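Local coordinates for YlmD (Geobacillus stearothermophilus, PDB 6T1B), which splits adenosine, inosine and S-methyl-5'-thioadenosine with phosphate into free base and ribose 1-phosphate products, and also deaminates adenosine, using zinc, at residues V174-A179 and L225-A230; S194-L199 and S203-R208. One frame throughout, in Å; residues are numbered along the deposited sequence.

Contact 1 of 2, residues V174-A179 and L225-A230; sequences VAIGPA and LQLLAA
V174 on strand 173-176 and L227 on helix 219-229 reach toward each other tip to tip, methyl against methyl: V174 CG1 lies 3.7 Å from L227 CD1. The second methyl of the valine takes part more distantly, CG2 standing 4.2 Å from the same L227 CD1. V174 carries CG1 anti to its own nitrogen (chi1 171°), and this rotation sends CG1 toward the leucine while CG2 stays at the margin. Two residues along the strand, on the same face of the sheet, I176 adds the far end of its chain, with CD1 4.2 Å from L227 CD1. One leucine methyl thus serves all three pairs, and the two segments bury 103 Å² between them.

The tight part of the packing is completed by neighbours. F131 of the adjacent strand 127-133 touches both V174 and L227, I237 of strand 237-239 touches both I176 and L227, and A154 and V158 of helix 153-163 close on the leucine. The looser side is the end of the segment beyond L227, where A229 is exposed and L228 and A230 are partly so; none of the three meets the strand, although L228 packs on I237 and A230 on V158. The arrangement is a helix laid against a mixed beta-sheet, in the layered core of the YfiH/LACC1 fold. With no hydrogen bond or charge between the segments, attachment here rests on dispersion and the exclusion of water, while polar groups pair elsewhere: the strand's backbone with Y130, H236, Y238 and S240, and Q226 NE2 with T149 O.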
ATOM      1  N   VAL A 174       6.699   9.390  -4.823  1.00 14.29           N
ATOM      2  CA  VAL A 174       5.662   8.392  -4.591  1.00 12.57           C
ATOM      3  C   VAL A 174       5.905   7.185  -5.478  1.00 14.66           C
ATOM      4  O   VAL A 174       6.253   7.338  -6.653  1.00 13.86           O
ATOM      5  CB  VAL A 174       4.252   8.964  -4.870  1.00 12.67           C
ATOM      6  CG1 VAL A 174       3.244   7.843  -4.834  1.00 16.61           C
ATOM      7  CG2 VAL A 174       3.923  10.082  -3.875  1.00 17.16           C
ATOM      8  N   ALA A 175       5.702   5.990  -4.934  1.00 12.71           N
ATOM      9  CA  ALA A 175       5.612   4.790  -5.750  1.00 12.50           C
ATOM     10  C   ALA A 175       4.225   4.208  -5.529  1.00 12.04           C
ATOM     11  O   ALA A 175       3.793   4.036  -4.385  1.00 11.62           O
ATOM     12  CB  ALA A 175       6.675   3.771  -5.379  1.00 12.55           C
ATOM     13  N   ILE A 176       3.513   3.940  -6.619  1.00 12.58           N
ATOM     14  CA  ILE A 176       2.219   3.267  -6.579  1.00 12.31           C
ATOM     15  C   ILE A 176       2.503   1.821  -6.940  1.00 12.99           C
ATOM     16  O   ILE A 176       3.045   1.549  -8.022  1.00 13.66           O
ATOM     17  CB  ILE A 176       1.235   3.938  -7.540  1.00 14.06           C
ATOM     18  CG1 ILE A 176       0.862   5.319  -7.002  1.00 15.68           C
ATOM     19  CG2 ILE A 176      -0.002   3.086  -7.749  1.00 17.10           C
ATOM     20  CD1 ILE A 176       0.171   6.193  -8.002  1.00 16.45           C
ATOM     21  N   GLY A 177       2.222   0.910  -6.024  1.00 12.86           N
ATOM     22  CA  GLY A 177       2.648  -0.464  -6.161  1.00 14.07           C
ATOM     23  C   GLY A 177       1.647  -1.355  -6.859  1.00 13.32           C
ATOM     24  O   GLY A 177       0.603  -0.895  -7.346  1.00 13.76           O
ATOM     25  N   PRO A 178       1.968  -2.644  -6.934  1.00 12.28           N
ATOM     26  CA  PRO A 178       1.074  -3.625  -7.566  1.00 13.77           C
ATOM     27  C   PRO A 178      -0.318  -3.605  -6.953  1.00 12.95           C
ATOM     28  O   PRO A 178      -0.473  -3.567  -5.731  1.00 14.13           O
ATOM     29  CB  PRO A 178       1.786  -4.954  -7.308  1.00 14.56           C
ATOM     30  CG  PRO A 178       3.233  -4.583  -7.215  1.00 16.53           C
ATOM     31  CD  PRO A 178       3.231  -3.261  -6.487  1.00 15.15           C
ATOM     32  N   ALA A 179      -1.320  -3.692  -7.817  1.00 13.03           N
ATOM     33  CA  ALA A 179      -2.717  -3.570  -7.429  1.00 13.24           C
ATOM     34  C   ALA A 179      -3.547  -4.106  -8.573  1.00 14.60           C
ATOM     35  O   ALA A 179      -3.026  -4.439  -9.638  1.00 15.98           O
ATOM     36  CB  ALA A 179      -3.075  -2.119  -7.113  1.00 13.79           C
ATOM     37  N   LEU A 225      -3.591  10.776 -10.368  1.00 16.51           N
ATOM     38  CA  LEU A 225      -4.197  12.060 -10.705  1.00 17.70           C
ATOM     39  C   LEU A 225      -4.442  12.890  -9.455  1.00 17.08           C
ATOM     40  O   LEU A 225      -4.242  14.110  -9.456  1.00 19.50           O
ATOM     41  CB  LEU A 225      -5.498  11.827 -11.476  1.00 18.57           C
ATOM     42  CG  LEU A 225      -5.338  11.225 -12.873  1.00 19.31           C
ATOM     43  CD1 LEU A 225      -6.699  10.776 -13.404  1.00 22.44           C
ATOM     44  CD2 LEU A 225      -4.715  12.203 -13.820  1.00 22.05           C
ATOM     45  N   GLN A 226      -4.858  12.239  -8.363  1.00 17.57           N
ATOM     46  CA  GLN A 226      -5.043  12.963  -7.110  1.00 18.67           C
ATOM     47  C   GLN A 226      -3.719  13.522  -6.600  1.00 15.57           C
ATOM     48  O   GLN A 226      -3.669  14.651  -6.115  1.00 18.54           O
ATOM     49  CB  GLN A 226      -5.670  12.072  -6.045  1.00 16.77           C
ATOM     50  CG  GLN A 226      -7.158  11.841  -6.250  1.00 16.87           C
ATOM     51  CD  GLN A 226      -7.773  11.015  -5.129  1.00 20.08           C
ATOM     52  OE1 GLN A 226      -7.159  10.803  -4.093  1.00 22.71           O
ATOM     53  NE2 GLN A 226      -9.009  10.576  -5.331  1.00 22.41           N
ATOM     54  N   LEU A 227      -2.649  12.716  -6.662  1.00 15.17           N
ATOM     55  CA  LEU A 227      -1.351  13.179  -6.179  1.00 14.11           C
ATOM     56  C   LEU A 227      -0.856  14.362  -6.987  1.00 16.53           C
ATOM     57  O   LEU A 227      -0.300  15.313  -6.427  1.00 17.11           O
ATOM     58  CB  LEU A 227      -0.328  12.052  -6.239  1.00 13.65           C
ATOM     59  CG  LEU A 227      -0.589  10.954  -5.222  1.00 14.00           C
ATOM     60  CD1 LEU A 227       0.140   9.680  -5.618  1.00 15.41           C
ATOM     61  CD2 LEU A 227      -0.158  11.357  -3.824  1.00 17.07           C
ATOM     62  N   LEU A 228      -1.023  14.302  -8.309  1.00 15.35           N
ATOM     63  CA  LEU A 228      -0.665  15.433  -9.153  1.00 18.85           C
ATOM     64  C   LEU A 228      -1.430  16.673  -8.729  1.00 17.49           C
ATOM     65  O   LEU A 228      -0.856  17.754  -8.588  1.00 20.88           O
ATOM     66  CB  LEU A 228      -0.957  15.091 -10.613  1.00 19.25           C
ATOM     67  CG  LEU A 228      -0.030  14.058 -11.231  1.00 20.71           C
ATOM     68  CD1 LEU A 228      -0.635  13.462 -12.505  1.00 19.43           C
ATOM     69  CD2 LEU A 228       1.331  14.685 -11.512  1.00 21.12           C
ATOM     70  N   ALA A 229      -2.734  16.524  -8.490  1.00 19.18           N
ATOM     71  CA  ALA A 229      -3.548  17.671  -8.089  1.00 22.72           C
ATOM     72  C   ALA A 229      -3.122  18.224  -6.738  1.00 21.23           C
ATOM     73  O   ALA A 229      -3.252  19.430  -6.492  1.00 24.47           O
ATOM     74  CB  ALA A 229      -5.024  17.267  -8.042  1.00 24.83           C
ATOM     75  N   ALA A 230      -2.600  17.370  -5.853  1.00 20.29           N
ATOM     76  CA  ALA A 230      -2.113  17.818  -4.550  1.00 21.22           C
ATOM     77  C   ALA A 230      -0.727  18.450  -4.612  1.00 19.75           C
ATOM     78  O   ALA A 230      -0.242  18.949  -3.592  1.00 23.15           O
ATOM     79  CB  ALA A 230      -2.098  16.641  -3.569  1.00 21.98           C
TER

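Contact 2 of 2, residues S194-L199 and S203-R208; sequences SLRPTL and SPLPWR
R196 meets the indole of W207 at its edge, near the ring plane, where R196 CG comes within 3.6 Å of W207 CZ2. The guanidinium of R196 turns a face to that edge: W207 CZ2 lies over it, and the two planes stand 89° apart. On one face of the indole sits L205 CB, a neighbour from the same segment, 3.8 Å above the ring plane and offset toward the rim. The setting is a helix-to-strand connection, in which helix 189-195 ends in a short 3-10 turn and the chain doubles back into edge strand 207-211 of a small antiparallel sheet. A bend at chi2 (-147°) carries the arginine chain past the indole, and NH1 forms a salt bridge with D193.

L195 CB and L199 CD1 both approach W207 CZ3 obliquely, the former at 3.9 Å. L199 is buried and points its CD1 methyl at the proline before the tryptophan, meeting P206 CD at 3.5 Å; nearer the bend its CB rests 4.1 Å from S203 CB. Beyond these segments L217 touches both L195 and W207, the ring of Y215 meets the indole steeply, and L225 covers L199 and S203.

With an alanine at W207, L195 CB and L199 CD1 would probably face a gap and R196 CG would lose its aromatic neighbour. No hydrogen bond joins the two segments, but the turn is braced from within. L195 O accepts both T198 N and T198 OG1, the hydroxyl 2.8 Å away in the carbonyl plane, on a lone pair, with a C=O...OG1 angle of 143°.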
ATOM      1  N   SER A 194     -18.652   8.211  -6.926  1.00 27.77           N
ATOM      2  CA  SER A 194     -17.975   8.634  -5.709  1.00 26.83           C
ATOM      3  C   SER A 194     -16.569   9.142  -5.993  1.00 24.43           C
ATOM      4  O   SER A 194     -16.026   9.921  -5.198  1.00 26.44           O
ATOM      5  CB  SER A 194     -17.903   7.471  -4.714  1.00 29.05           C
ATOM      6  OG  SER A 194     -16.901   6.543  -5.100  1.00 37.09           O
ATOM      7  N   LEU A 195     -15.961   8.704  -7.093  1.00 22.48           N
ATOM      8  CA  LEU A 195     -14.625   9.143  -7.445  1.00 21.74           C
ATOM      9  C   LEU A 195     -14.608  10.443  -8.224  1.00 24.88           C
ATOM     10  O   LEU A 195     -13.627  11.197  -8.113  1.00 25.56           O
ATOM     11  CB  LEU A 195     -13.900   8.069  -8.265  1.00 20.31           C
ATOM     12  CG  LEU A 195     -13.662   6.743  -7.558  1.00 20.20           C
ATOM     13  CD1 LEU A 195     -13.124   5.698  -8.517  1.00 24.12           C
ATOM     14  CD2 LEU A 195     -12.688   6.912  -6.392  1.00 21.26           C
ATOM     15  N   ARG A 196     -15.640  10.727  -9.019  1.00 24.85           N
ATOM     16  CA  ARG A 196     -15.615  11.926  -9.850  1.00 25.72           C
ATOM     17  C   ARG A 196     -15.296  13.190  -9.060  1.00 33.14           C
ATOM     18  O   ARG A 196     -14.484  13.996  -9.549  1.00 28.65           O
ATOM     19  CB  ARG A 196     -16.929  12.093 -10.631  1.00 32.30           C
ATOM     20  CG  ARG A 196     -16.943  11.335 -11.940  1.00 43.64           C
ATOM     21  CD  ARG A 196     -17.755  12.033 -13.027  1.00 66.11           C
ATOM     22  NE  ARG A 196     -18.118  11.070 -14.065  1.00 47.54           N
ATOM     23  CZ  ARG A 196     -19.011  10.103 -13.884  1.00 62.05           C
ATOM     24  NH1 ARG A 196     -19.625   9.992 -12.714  1.00 38.48           N
ATOM     25  NH2 ARG A 196     -19.280   9.249 -14.860  1.00 46.37           N
ATOM     26  N   PRO A 197     -15.855  13.408  -7.867  1.00 35.01           N
ATOM     27  CA  PRO A 197     -15.598  14.673  -7.159  1.00 31.09           C
ATOM     28  C   PRO A 197     -14.162  14.870  -6.736  1.00 30.26           C
ATOM     29  O   PRO A 197     -13.795  15.991  -6.377  1.00 34.28           O
ATOM     30  CB  PRO A 197     -16.517  14.585  -5.929  1.00 42.79           C
ATOM     31  CG  PRO A 197     -17.567  13.592  -6.300  1.00 45.77           C
ATOM     32  CD  PRO A 197     -16.897  12.602  -7.202  1.00 36.14           C
ATOM     33  N   THR A 198     -13.338  13.826  -6.739  1.00 24.13           N
ATOM     34  CA  THR A 198     -11.978  13.923  -6.223  1.00 24.96           C
ATOM     35  C   THR A 198     -10.961  14.301  -7.292  1.00 29.56           C
ATOM     36  O   THR A 198      -9.777  14.476  -6.972  1.00 27.19           O
ATOM     37  CB  THR A 198     -11.554  12.592  -5.589  1.00 27.98           C
ATOM     38  OG1 THR A 198     -11.286  11.641  -6.627  1.00 26.82           O
ATOM     39  CG2 THR A 198     -12.643  12.042  -4.669  1.00 30.18           C
ATOM     40  N   LEU A 199     -11.377  14.397  -8.548  1.00 26.46           N
ATOM     41  CA  LEU A 199     -10.465  14.696  -9.640  1.00 27.66           C
ATOM     42  C   LEU A 199     -10.726  16.096 -10.170  1.00 38.01           C
ATOM     43  O   LEU A 199     -11.851  16.591 -10.090  1.00 33.67           O
ATOM     44  CB  LEU A 199     -10.662  13.696 -10.785  1.00 29.87           C
ATOM     45  CG  LEU A 199     -10.547  12.223 -10.400  1.00 31.87           C
ATOM     46  CD1 LEU A 199     -11.091  11.329 -11.507  1.00 41.83           C
ATOM     47  CD2 LEU A 199      -9.105  11.840 -10.076  1.00 39.75           C
ATOM     48  N   SER A 203     -10.129  16.860 -15.797  1.00 35.34           N
ATOM     49  CA  SER A 203      -9.215  15.733 -15.706  1.00 38.93           C
ATOM     50  C   SER A 203      -9.670  14.583 -16.599  1.00 32.81           C
ATOM     51  O   SER A 203     -10.867  14.320 -16.715  1.00 35.66           O
ATOM     52  CB  SER A 203      -9.154  15.243 -14.264  1.00 55.37           C
ATOM     53  OG  SER A 203      -8.315  14.109 -14.159  1.00 38.88           O
ATOM     54  N   PRO A 204      -8.729  13.875 -17.229  1.00 28.36           N
ATOM     55  CA  PRO A 204      -9.093  12.605 -17.878  1.00 34.58           C
ATOM     56  C   PRO A 204      -9.547  11.618 -16.816  1.00 28.59           C
ATOM     57  O   PRO A 204      -9.013  11.590 -15.711  1.00 29.53           O
ATOM     58  CB  PRO A 204      -7.792  12.160 -18.552  1.00 36.83           C
ATOM     59  CG  PRO A 204      -6.706  12.852 -17.789  1.00 41.07           C
ATOM     60  CD  PRO A 204      -7.285  14.166 -17.345  1.00 38.84           C
ATOM     61  N   LEU A 205     -10.566  10.825 -17.148  1.00 26.30           N
ATOM     62  CA  LEU A 205     -11.146   9.927 -16.150  1.00 23.48           C
ATOM     63  C   LEU A 205     -10.437   8.581 -16.170  1.00 21.66           C
ATOM     64  O   LEU A 205     -10.228   8.011 -17.254  1.00 24.13           O
ATOM     65  CB  LEU A 205     -12.623   9.724 -16.439  1.00 26.55           C
ATOM     66  CG  LEU A 205     -13.452  11.006 -16.414  1.00 30.24           C
ATOM     67  CD1 LEU A 205     -14.908  10.670 -16.729  1.00 35.02           C
ATOM     68  CD2 LEU A 205     -13.327  11.707 -15.085  1.00 29.92           C
ATOM     69  N   PRO A 206     -10.086   8.058 -15.012  1.00 19.06           N
ATOM     70  CA  PRO A 206      -9.335   6.795 -14.957  1.00 19.87           C
ATOM     71  C   PRO A 206     -10.226   5.559 -14.989  1.00 18.30           C
ATOM     72  O   PRO A 206     -10.031   4.601 -14.223  1.00 19.05           O
ATOM     73  CB  PRO A 206      -8.588   6.902 -13.619  1.00 19.93           C
ATOM     74  CG  PRO A 206      -9.537   7.685 -12.762  1.00 19.18           C
ATOM     75  CD  PRO A 206     -10.180   8.695 -13.686  1.00 19.95           C
ATOM     76  N   TRP A 207     -11.219   5.586 -15.868  1.00 18.75           N
ATOM     77  CA  TRP A 207     -12.070   4.431 -16.080  1.00 20.42           C
ATOM     78  C   TRP A 207     -12.635   4.515 -17.484  1.00 21.62           C
ATOM     79  O   TRP A 207     -12.655   5.582 -18.111  1.00 23.09           O
ATOM     80  CB  TRP A 207     -13.216   4.361 -15.061  1.00 19.35           C
ATOM     81  CG  TRP A 207     -14.075   5.572 -14.994  1.00 18.32           C
ATOM     82  CD1 TRP A 207     -15.083   5.929 -15.849  1.00 25.08           C
ATOM     83  CD2 TRP A 207     -14.009   6.607 -14.008  1.00 19.90           C
ATOM     84  NE1 TRP A 207     -15.646   7.119 -15.448  1.00 24.55           N
ATOM     85  CE2 TRP A 207     -15.004   7.551 -14.318  1.00 23.92           C
ATOM     86  CE3 TRP A 207     -13.209   6.815 -12.886  1.00 19.74           C
ATOM     87  CZ2 TRP A 207     -15.207   8.688 -13.552  1.00 27.62           C
ATOM     88  CZ3 TRP A 207     -13.410   7.949 -12.127  1.00 23.84           C
ATOM     89  CH2 TRP A 207     -14.404   8.869 -12.460  1.00 27.85           C
ATOM     90  N   ARG A 208     -13.116   3.370 -17.974  1.00 21.29           N
ATOM     91  CA  ARG A 208     -13.720   3.228 -19.291  1.00 24.92           C
ATOM     92  C   ARG A 208     -15.003   2.420 -19.146  1.00 22.41           C
ATOM     93  O   ARG A 208     -15.007   1.394 -18.465  1.00 21.04           O
ATOM     94  CB  ARG A 208     -12.749   2.485 -20.222  1.00 29.36           C
ATOM     95  CG  ARG A 208     -13.279   2.232 -21.617  1.00 56.01           C
ATOM     96  CD  ARG A 208     -12.231   1.562 -22.503  1.00 43.75           C
ATOM     97  NE  ARG A 208     -11.036   2.391 -22.665  1.00 53.64           N
ATOM     98  CZ  ARG A 208     -10.171   2.284 -23.673  1.00 80.00           C
ATOM     99  NH1 ARG A 208     -10.358   1.387 -24.632  1.00 29.43           N
ATOM    100  NH2 ARG A 208      -9.115   3.086 -23.729  1.00 74.16           N
TER

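In the fold
The centres of the two contacts lie about 14 Å apart. Along the chain the order is 174-179, 194-199, 203-208, 225-230, so contact 2 falls between the two halves of contact 1. Contact 1 joins the sheet of strand 173-176 to helix 219-229, whereas contact 2 packs the end of helix 189-195 and its 3-10 turn on edge strand 207-211 of the small sheet and the loop before it. Helix 219-229 links them: Q226 NE2 makes a weak hydrogen bond to T198 OG1, and L225 CB packs on L199 CD2. Neither supplies an inosine-pocket or zinc residue, though the side chains of I176 and L195 lie about 10 and 11 Å from those of C126 and H81 at the catalytic zinc.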